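Local coordinates for pyoverdine biosynthesis protein PvcB (Pseudomonas aeruginosa, PDB 4YLM) that catalyses the iron- and 2-oxoglutarate-dependent oxidation of tyrosine isonitrile in the biosynthesis of paerucumarin, at residues 245-248 against 249-252; 143-146 against 147-150. All blocks are in the same frame, centred on the assembly; numbering follows the deposited sequence.

Contact 1: 245-248 against 249-252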
# COMPACT_ATOMS: atom_id res chain seq x y z
N ARG A 245 -5.87 20.05 -19.46
CA ARG A 245 -5.84 21.50 -19.31
C ARG A 245 -5.26 21.84 -17.94
O ARG A 245 -5.92 21.63 -16.92
CB ARG A 245 -7.26 22.05 -19.43
CG ARG A 245 -7.41 23.55 -19.22
CD ARG A 245 -7.12 24.32 -20.50
NE ARG A 245 -8.00 23.92 -21.60
CZ ARG A 245 -7.74 24.12 -22.89
NH1 ARG A 245 -6.61 24.73 -23.25
NH2 ARG A 245 -8.60 23.72 -23.82
N TRP A 246 -4.04 22.36 -17.90
CA TRP A 246 -3.37 22.62 -16.63
C TRP A 246 -4.03 23.70 -15.77
O TRP A 246 -4.48 24.72 -16.28
CB TRP A 246 -1.91 23.02 -16.88
CG TRP A 246 -1.10 21.92 -17.47
CD1 TRP A 246 -0.76 21.77 -18.79
CD2 TRP A 246 -0.55 20.80 -16.78
NE1 TRP A 246 -0.01 20.62 -18.95
CE2 TRP A 246 0.13 20.01 -17.72
CE3 TRP A 246 -0.56 20.39 -15.44
CZ2 TRP A 246 0.79 18.84 -17.38
CZ3 TRP A 246 0.10 19.22 -15.10
CH2 TRP A 246 0.76 18.46 -16.06
N ARG A 247 -4.07 23.46 -14.45
CA ARG A 247 -4.44 24.51 -13.50
C ARG A 247 -3.33 24.64 -12.47
O ARG A 247 -2.65 23.66 -12.14
CB ARG A 247 -5.75 24.19 -12.80
CG ARG A 247 -6.89 23.82 -13.74
CD ARG A 247 -8.06 24.77 -13.58
NE ARG A 247 -9.34 24.05 -13.48
CZ ARG A 247 -10.11 23.74 -14.52
NH1 ARG A 247 -9.73 24.06 -15.76
NH2 ARG A 247 -11.25 23.10 -14.33
N SER A 248 -3.18 25.85 -11.95
CA SER A 248 -2.17 26.15 -10.94
C SER A 248 -2.18 25.14 -9.79
O SER A 248 -3.22 24.88 -9.18
CB SER A 248 -2.36 27.58 -10.42
OG SER A 248 -2.22 28.53 -11.47
N ASP A 249 -1.01 24.57 -9.52
CA ASP A 249 -0.80 23.63 -8.42
C ASP A 249 -1.34 22.21 -8.66
O ASP A 249 -1.34 21.39 -7.75
CB ASP A 249 -1.29 24.19 -7.09
CG ASP A 249 -0.31 25.21 -6.50
OD1 ASP A 249 0.93 25.07 -6.70
OD2 ASP A 249 -0.78 26.15 -5.84
N ASP A 250 -1.77 21.93 -9.89
CA ASP A 250 -2.01 20.54 -10.28
C ASP A 250 -0.73 19.77 -10.00
O ASP A 250 0.38 20.26 -10.24
CB ASP A 250 -2.27 20.41 -11.78
CG ASP A 250 -3.69 20.71 -12.18
OD1 ASP A 250 -4.54 20.90 -11.28
OD2 ASP A 250 -3.96 20.76 -13.41
N LEU A 251 -0.87 18.54 -9.53
CA LEU A 251 0.26 17.62 -9.52
C LEU A 251 -0.19 16.41 -10.31
O LEU A 251 -1.21 15.80 -9.99
CB LEU A 251 0.64 17.22 -8.08
CG LEU A 251 1.91 16.36 -7.99
CD1 LEU A 251 3.15 17.23 -8.21
CD2 LEU A 251 2.01 15.65 -6.66
N VAL A 252 0.56 16.07 -11.35
CA VAL A 252 0.20 14.97 -12.22
C VAL A 252 1.30 13.93 -12.16
O VAL A 252 2.49 14.26 -12.22
CB VAL A 252 -0.02 15.45 -13.69
CG1 VAL A 252 -0.06 14.28 -14.67
CG2 VAL A 252 -1.29 16.31 -13.78
O HOH W 1 -4.93 22.35 -8.97
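Arg247 and Asp250 are joined twice, once through the backbone and once through the carboxylate, and together they close a type II beta turn leading into strand 251-255. The backbone bond is the one that defines the turn: Asp250 N donates to Arg247 O at 3.0 Å. The second bond runs the other way, from Arg247 N to Asp250 OD2, 2.9 Å long with an N-H...O angle of 163°. This amide comes down on OD2 from above the carboxylate plane, 65° out of it. Asp250 CG lies beside its own backbone N (chi1 -82°), which folds the carboxylate back over the turn.

A water links the corner of the turn to the other carboxylate oxygen, donating to Asp250 OD1 at 2.8 Å and to Ser248 O at 3.1 Å. At the corners, Asp249 OD1 is bonded to His128 and Ser248 OG to the backbone N of Ala132, so both reach back to strand 120-131 and its end.

The apolar part lies on the Trp246 side. The six-membered part of the indole meets one branch of Val252, with CZ3 3.5 Å from CG2, and the two side chains cross at about a right angle. Asp250 sits next to the same ring, its carboxylate lying obliquely to the indole; Trp246 CE3 is 4.0 Å from Asp250 CB. Trp246 NE1 bonds to Thr141, and His244 packs edge-to-face with the indole.

Asp250 OD2 also accepts a hydrogen bond from His244 NE2 and forms a salt bridge with Arg61. With three donors on one oxygen of a buried carboxylate, the negative charge is probably well compensated, and the rotation of the group is fixed as the chain enters the strand.

Contact 2: 143-146 against 147-150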
# COMPACT_ATOMS: atom_id res chain seq x y z
N PHE A 143 -2.14 12.45 -23.25
CA PHE A 143 -1.76 11.13 -22.76
C PHE A 143 -2.65 10.08 -23.41
O PHE A 143 -3.87 10.27 -23.48
CB PHE A 143 -1.94 11.07 -21.24
CG PHE A 143 -1.07 12.05 -20.47
CD1 PHE A 143 0.23 11.71 -20.13
CD2 PHE A 143 -1.56 13.28 -20.07
CE1 PHE A 143 1.03 12.59 -19.43
CE2 PHE A 143 -0.77 14.17 -19.37
CZ PHE A 143 0.53 13.82 -19.03
N SER A 144 -2.06 8.97 -23.84
CA SER A 144 -2.82 7.85 -24.38
C SER A 144 -2.49 6.57 -23.65
O SER A 144 -1.31 6.24 -23.47
CB SER A 144 -2.52 7.64 -25.88
OG SER A 144 -3.16 8.64 -26.65
N SER A 145 -3.52 5.83 -23.25
CA SER A 145 -3.32 4.53 -22.63
C SER A 145 -3.12 3.47 -23.70
O SER A 145 -4.02 3.23 -24.51
CB SER A 145 -4.54 4.17 -21.78
OG SER A 145 -4.60 2.77 -21.57
N THR A 146 -1.96 2.84 -23.74
CA THR A 146 -1.72 1.90 -24.82
C THR A 146 -2.54 0.62 -24.67
O THR A 146 -2.93 0.02 -25.67
CB THR A 146 -0.21 1.63 -25.09
OG1 THR A 146 0.40 1.00 -23.96
CG2 THR A 146 0.52 2.94 -25.41
N PRO A 147 -2.82 0.19 -23.42
CA PRO A 147 -3.73 -0.97 -23.29
C PRO A 147 -5.14 -0.66 -23.80
O PRO A 147 -5.76 -1.54 -24.40
CB PRO A 147 -3.74 -1.25 -21.78
CG PRO A 147 -2.37 -0.74 -21.30
CD PRO A 147 -2.16 0.53 -22.14
N ALA A 148 -5.63 0.56 -23.58
CA ALA A 148 -6.94 0.93 -24.13
C ALA A 148 -6.92 0.86 -25.67
O ALA A 148 -7.83 0.32 -26.29
CB ALA A 148 -7.35 2.30 -23.67
N ALA A 149 -5.87 1.42 -26.27
CA ALA A 149 -5.72 1.38 -27.73
C ALA A 149 -5.73 -0.07 -28.23
O ALA A 149 -6.35 -0.38 -29.25
CB ALA A 149 -4.44 2.10 -28.17
N LEU A 150 -5.07 -0.96 -27.49
CA LEU A 150 -5.04 -2.37 -27.86
C LEU A 150 -6.43 -3.02 -27.84
O LEU A 150 -6.68 -3.95 -28.61
CB LEU A 150 -4.07 -3.17 -26.99
CG LEU A 150 -2.59 -3.14 -27.40
CD1 LEU A 150 -1.65 -3.53 -26.23
CD2 LEU A 150 -2.35 -4.04 -28.62
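A serine N-cap marks the change from strand to helix here: Ser145, the last residue of strand 141-145, caps helix 146-152. Ser145 OG accepts from Ala148 N at 3.2 Å with an N-H...O angle of 162°, so the hydroxyl serves an amide of the first helical turn. Its torsion places it there, with OG anti to the backbone N and beside the carbonyl carbon (chi1 159°). The methyl group of Ala148 touches the capping side chain, its CB 3.5 Å from Ser145 OG.

Regular helical bonding starts with the same residue. Ala149 N donates to Ser145 O at 3.1 Å, and Leu150 N to Thr146 O at 3.0 Å. Ser145 therefore offers both its side-chain oxygen and its carbonyl to successive amides of the helix. Pro147, which has no amide hydrogen, occupies a position in the first turn where no donor is required.

Thr146 turns its hydroxyl away from this network. OG1 stands between its own backbone N and carbonyl carbon (chi1 64°), alongside the proline ring, and is held by Thr258 O and Leu195 N from other parts of the fold. The first turn of helix 146-152 sits at the end of the three-stranded sheet, where Ser145 rests on Leu259 of the adjoining strand 259-263 and Ala149 packs against Cys234 and Leu235 of helix 224-235. The side chain of Thr146 lies about 9 Å from that of His261, a probable iron ligand on strand 259-263.

The ring of Pro147 lies against both preceding side chains: CD approaches Ser145 OG at 3.4 Å and Thr146 OG1 at 3.2 Å.

Overall arrangement
Following the chain from the N terminus, contact 2 comes first, where strand 141-145 gives way to helix 146-152. Contact 1 comes about a hundred residues later, between strands 241-244 and 251-255. Contact 1 closes a tight turn, while contact 2 is a direct strand-to-helix junction; they follow in series, neither nested nor crossed. Their centres are 22 Å apart on opposite sides of the chain's centre. The three-stranded sheet relates them: strand 141-145, ending in contact 2, lies between 241-244 and 259-263, and 241-244 runs into contact 1. From there 251-255 enters the larger mixed sheet between 57-60 and 120-131, so contact 1 marks the passage from one sheet to the other.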